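Local coordinates for ComZ (Thermus thermophilus, PDB 6QVI), which is a competence-associated pilin with a beta-solenoid domain, probably acting as a DNA receptor at the tip of the pilus during natural transformation, at residues I379-R390 and G411-D422. Numbering follows the deposited sequence.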
loop_
_atom_site.group_PDB
_atom_site.type_symbol
_atom_site.label_atom_id
_atom_site.label_comp_id
_atom_site.label_asym_id
_atom_site.label_seq_id
_atom_site.Cartn_x
_atom_site.Cartn_y
_atom_site.Cartn_z
ATOM N N ILE A 379 -25.815 -7.401 -5.906
ATOM C CA ILE A 379 -25.723 -8.846 -5.769
ATOM C C ILE A 379 -24.819 -9.094 -4.577
ATOM O O ILE A 379 -23.836 -8.374 -4.395
ATOM C CB ILE A 379 -25.134 -9.501 -7.034
ATOM C CG1 ILE A 379 -26.176 -9.562 -8.160
ATOM C CG2 ILE A 379 -24.559 -10.883 -6.718
ATOM C CD1 ILE A 379 -25.596 -10.035 -9.486
ATOM N N ASP A 380 -25.207 -10.008 -3.706
ATOM C CA ASP A 380 -24.289 -10.454 -2.681
ATOM C C ASP A 380 -23.569 -11.707 -3.170
ATOM O O ASP A 380 -24.000 -12.380 -4.108
ATOM C CB ASP A 380 -25.031 -10.695 -1.369
ATOM C CG ASP A 380 -25.438 -9.376 -0.688
ATOM O OD1 ASP A 380 -26.225 -9.363 0.294
ATOM O OD2 ASP A 380 -24.937 -8.326 -1.157
ATOM N N ALA A 381 -22.445 -12.006 -2.544
ATOM C CA ALA A 381 -21.717 -13.210 -2.891
ATOM C C ALA A 381 -21.379 -13.950 -1.618
ATOM O O ALA A 381 -20.968 -13.326 -0.637
ATOM C CB ALA A 381 -20.442 -12.877 -3.691
ATOM N N VAL A 382 -21.552 -15.270 -1.629
ATOM C CA VAL A 382 -21.067 -16.107 -0.540
ATOM C C VAL A 382 -20.327 -17.258 -1.216
ATOM O O VAL A 382 -20.803 -17.795 -2.231
ATOM C CB VAL A 382 -22.213 -16.640 0.372
ATOM C CG1 VAL A 382 -23.245 -15.516 0.716
ATOM C CG2 VAL A 382 -22.787 -17.955 -0.098
ATOM N N LEU A 383 -19.101 -17.529 -0.758
ATOM C CA LEU A 383 -18.352 -18.723 -1.129
ATOM C C LEU A 383 -18.428 -19.620 0.080
ATOM O O LEU A 383 -17.881 -19.290 1.141
ATOM C CB LEU A 383 -16.895 -18.438 -1.493
ATOM C CG LEU A 383 -16.556 -17.596 -2.692
ATOM C CD1 LEU A 383 -16.723 -16.190 -2.306
ATOM C CD2 LEU A 383 -15.108 -17.874 -2.999
ATOM N N ASN A 384 -19.125 -20.734 -0.071
ATOM C CA ASN A 384 -19.509 -21.519 1.078
ATOM C C ASN A 384 -18.631 -22.732 1.303
ATOM O O ASN A 384 -18.874 -23.470 2.258
ATOM C CB ASN A 384 -20.960 -21.948 0.931
ATOM C CG ASN A 384 -21.656 -22.075 2.250
ATOM O OD1 ASN A 384 -22.850 -21.811 2.368
ATOM N ND2 ASN A 384 -20.912 -22.507 3.263
ATOM N N ARG A 385 -17.579 -22.927 0.517
ATOM C CA ARG A 385 -16.726 -24.087 0.728
ATOM C C ARG A 385 -15.295 -23.701 0.388
ATOM O O ARG A 385 -15.071 -22.757 -0.377
ATOM C CB ARG A 385 -17.185 -25.290 -0.116
ATOM C CG ARG A 385 -18.648 -25.667 0.114
ATOM C CD ARG A 385 -18.879 -27.165 0.219
ATOM N NE ARG A 385 -17.941 -27.913 -0.597
ATOM C CZ ARG A 385 -17.595 -29.165 -0.342
ATOM N NH1 ARG A 385 -18.113 -29.788 0.710
ATOM N NH2 ARG A 385 -16.725 -29.788 -1.124
ATOM N N PRO A 386 -14.303 -24.394 0.959
ATOM C CA PRO A 386 -12.899 -24.132 0.617
ATOM C C PRO A 386 -12.666 -24.151 -0.887
ATOM O O PRO A 386 -13.217 -24.992 -1.612
ATOM C CB PRO A 386 -12.152 -25.272 1.311
ATOM C CG PRO A 386 -12.977 -25.575 2.498
ATOM C CD PRO A 386 -14.419 -25.328 2.098
ATOM N N VAL A 387 -11.896 -23.191 -1.353
ATOM C CA VAL A 387 -11.713 -23.037 -2.763
ATOM C C VAL A 387 -10.370 -22.450 -3.095
ATOM O O VAL A 387 -9.906 -21.566 -2.443
ATOM C CB VAL A 387 -12.833 -22.119 -3.254
ATOM C CG1 VAL A 387 -13.017 -20.990 -2.283
ATOM C CG2 VAL A 387 -12.604 -21.595 -4.645
ATOM N N ASP A 388 -9.745 -22.993 -4.113
ATOM C CA ASP A 388 -8.468 -22.563 -4.591
ATOM C C ASP A 388 -8.743 -21.585 -5.683
ATOM O O ASP A 388 -9.692 -21.758 -6.425
ATOM C CB ASP A 388 -7.745 -23.733 -5.217
ATOM C CG ASP A 388 -6.664 -24.269 -4.356
ATOM O OD1 ASP A 388 -6.810 -24.228 -3.124
ATOM O OD2 ASP A 388 -5.675 -24.749 -4.918
ATOM N N TYR A 389 -7.922 -20.564 -5.824
ATOM C CA TYR A 389 -8.205 -19.641 -6.885
ATOM C C TYR A 389 -7.079 -19.528 -7.834
ATOM O O TYR A 389 -5.992 -19.923 -7.534
ATOM C CB TYR A 389 -8.639 -18.289 -6.357
ATOM C CG TYR A 389 -7.580 -17.442 -5.727
ATOM C CD1 TYR A 389 -6.540 -16.944 -6.459
ATOM C CD2 TYR A 389 -7.656 -17.105 -4.400
ATOM C CE1 TYR A 389 -5.589 -16.150 -5.875
ATOM C CE2 TYR A 389 -6.711 -16.317 -3.809
ATOM C CZ TYR A 389 -5.685 -15.843 -4.556
ATOM O OH TYR A 389 -4.756 -15.054 -3.960
ATOM N N ARG A 390 -7.391 -19.039 -9.015
ATOM C CA ARG A 390 -6.429 -18.817 -10.056
ATOM C C ARG A 390 -6.923 -17.560 -10.699
ATOM O O ARG A 390 -8.087 -17.467 -11.015
ATOM C CB ARG A 390 -6.477 -19.930 -11.079
ATOM C CG ARG A 390 -6.079 -21.295 -10.568
ATOM C CD ARG A 390 -6.520 -22.379 -11.534
ATOM N NE ARG A 390 -5.479 -22.765 -12.473
ATOM C CZ ARG A 390 -5.156 -24.021 -12.726
ATOM N NH1 ARG A 390 -5.800 -24.992 -12.114
ATOM N NH2 ARG A 390 -4.197 -24.305 -13.587
ATOM N N GLY A 411 -23.867 -5.929 -2.560
ATOM C CA GLY A 411 -22.579 -5.404 -2.158
ATOM C C GLY A 411 -21.896 -6.119 -1.012
ATOM O O GLY A 411 -20.806 -5.677 -0.591
ATOM N N ASN A 412 -22.477 -7.199 -0.490
ATOM C CA ASN A 412 -21.872 -7.899 0.638
ATOM C C ASN A 412 -21.202 -9.183 0.172
ATOM O O ASN A 412 -21.556 -9.761 -0.859
ATOM C CB ASN A 412 -22.902 -8.207 1.720
ATOM C CG ASN A 412 -23.584 -6.960 2.229
ATOM O OD1 ASN A 412 -23.022 -6.206 3.037
ATOM N ND2 ASN A 412 -24.797 -6.715 1.739
ATOM N N LEU A 413 -20.232 -9.632 0.968
ATOM C CA LEU A 413 -19.388 -10.766 0.631
ATOM C C LEU A 413 -19.219 -11.637 1.866
ATOM O O LEU A 413 -19.018 -11.128 2.975
ATOM C CB LEU A 413 -18.000 -10.287 0.169
ATOM C CG LEU A 413 -16.913 -11.350 -0.091
ATOM C CD1 LEU A 413 -17.431 -12.508 -0.995
ATOM C CD2 LEU A 413 -15.546 -10.789 -0.573
ATOM N N ASP A 414 -19.305 -12.953 1.672
ATOM C CA ASP A 414 -19.142 -13.934 2.743
ATOM C C ASP A 414 -18.171 -14.998 2.246
ATOM O O ASP A 414 -18.390 -15.586 1.178
ATOM C CB ASP A 414 -20.491 -14.543 3.160
ATOM C CG ASP A 414 -21.271 -13.653 4.157
ATOM O OD1 ASP A 414 -21.231 -12.414 4.030
ATOM O OD2 ASP A 414 -21.921 -14.194 5.093
ATOM N N ILE A 415 -17.091 -15.230 3.007
ATOM C CA ILE A 415 -16.084 -16.238 2.683
ATOM C C ILE A 415 -16.087 -17.216 3.853
ATOM O O ILE A 415 -15.460 -16.960 4.893
ATOM C CB ILE A 415 -14.704 -15.611 2.470
ATOM C CG1 ILE A 415 -14.794 -14.527 1.394
ATOM C CG2 ILE A 415 -13.672 -16.637 2.029
ATOM C CD1 ILE A 415 -13.447 -13.990 0.959
ATOM N N ASN A 416 -16.789 -18.346 3.700
ATOM C CA ASN A 416 -17.002 -19.212 4.852
ATOM C C ASN A 416 -16.070 -20.409 4.887
ATOM O O ASN A 416 -15.908 -21.016 5.952
ATOM C CB ASN A 416 -18.453 -19.711 4.899
ATOM C CG ASN A 416 -19.460 -18.578 4.804
ATOM O OD1 ASN A 416 -19.237 -17.496 5.359
ATOM N ND2 ASN A 416 -20.593 -18.833 4.155
ATOM N N GLY A 417 -15.420 -20.720 3.770
ATOM C CA GLY A 417 -14.382 -21.718 3.713
ATOM C C GLY A 417 -13.043 -21.050 3.458
ATOM O O GLY A 417 -12.919 -19.833 3.407
ATOM N N ASN A 418 -12.020 -21.885 3.341
ATOM C CA ASN A 418 -10.698 -21.366 3.049
ATOM C C ASN A 418 -10.658 -20.826 1.623
ATOM O O ASN A 418 -11.407 -21.267 0.740
ATOM C CB ASN A 418 -9.659 -22.463 3.226
ATOM C CG ASN A 418 -9.411 -22.789 4.673
ATOM O OD1 ASN A 418 -9.834 -22.056 5.568
ATOM N ND2 ASN A 418 -8.754 -23.916 4.917
ATOM N N LEU A 419 -9.782 -19.850 1.404
ATOM C CA LEU A 419 -9.704 -19.149 0.124
ATOM C C LEU A 419 -8.224 -18.901 -0.147
ATOM O O LEU A 419 -7.664 -17.900 0.312
ATOM C CB LEU A 419 -10.482 -17.848 0.164
ATOM C CG LEU A 419 -10.353 -17.007 -1.099
ATOM C CD1 LEU A 419 -10.636 -17.877 -2.330
ATOM C CD2 LEU A 419 -11.239 -15.777 -1.060
ATOM N N LEU A 420 -7.593 -19.803 -0.886
ATOM C CA LEU A 420 -6.170 -19.694 -1.162
ATOM C C LEU A 420 -5.898 -19.671 -2.655
ATOM O O LEU A 420 -6.717 -20.132 -3.457
ATOM C CB LEU A 420 -5.380 -20.843 -0.514
ATOM C CG LEU A 420 -5.291 -20.939 1.015
ATOM C CD1 LEU A 420 -5.122 -19.557 1.628
ATOM C CD2 LEU A 420 -6.493 -21.630 1.620
ATOM N N PRO A 421 -4.726 -19.232 -3.041
ATOM C CA PRO A 421 -4.423 -19.307 -4.459
ATOM C C PRO A 421 -3.997 -20.714 -4.754
ATOM O O PRO A 421 -3.479 -21.388 -3.894
ATOM C CB PRO A 421 -3.226 -18.394 -4.611
ATOM C CG PRO A 421 -2.615 -18.356 -3.275
ATOM C CD PRO A 421 -3.733 -18.461 -2.300
ATOM N N ASP A 422 -4.211 -21.173 -5.971
ATOM C CA ASP A 422 -3.805 -22.521 -6.298
ATOM C C ASP A 422 -2.328 -22.556 -6.557
ATOM O O ASP A 422 -1.829 -21.909 -7.467
ATOM C CB ASP A 422 -4.516 -23.062 -7.526
ATOM C CG ASP A 422 -3.664 -24.043 -8.278
ATOM O OD1 ASP A 422 -3.058 -24.923 -7.640
ATOM O OD2 ASP A 422 -3.572 -23.920 -9.501
#
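Two successive coils of the beta-solenoid domain stack here in parallel register, each turning a corner between two short strands. Strand 380-383 pairs with 413-415, and strand 387-390 with 419-421. On the first pair, Ala381 N bonds Asn412 O and Leu383 N bonds Asp414 O, and the pattern runs on to the Asn416 N to Leu383 O bond (2.9 Å). It resumes past the corner with Val387 N to Asn418 O. At the corner Gly417 packs its CA against Pro386 N; a side chain there would run into the backbone of Arg385 and Pro386.

At the start of the first strand pair the side chains of Asp380 and Asn412 lie side by side. Asp380 OD2 takes the backbone N-H of Asn412 at 2.8 Å, from above the carboxylate plane. The amide ND2 of Asn412 adds only weak bonds to the same carboxylate, and its OD1 turns to Asp440 N of the next coil.

Inside the coil, Leu383 CD1 meets Leu413 CD1 at 4.0 Å. Leu419 CD1 touches the edge of the Tyr389 ring at CD2 (3.7 Å). Pro421 lies over one face of that ring, its CA 3.5 Å from the centroid in a CH-pi contact. With chi1 at 72°, Tyr389 CG stands between the backbone N and the carbonyl carbon, and the ring runs alongside Pro421. An alanine here is likely to leave Pro421 and Leu419 without their ring and Met449 O without its hydroxyl partner.

Asp422 OD2 sits over the guanidinium face of Arg390, 3.6 Å from NH1, a salt bridge of charge alone. Asp388 OD2 is 3.8 Å from Asp422 OD1; Arg197 pairs with Asp388 and probably eases this repulsion.

Strand 335-337 flanks 380-383 on the preceding side, while strands 432-437 and 447-449 pack against Leu419.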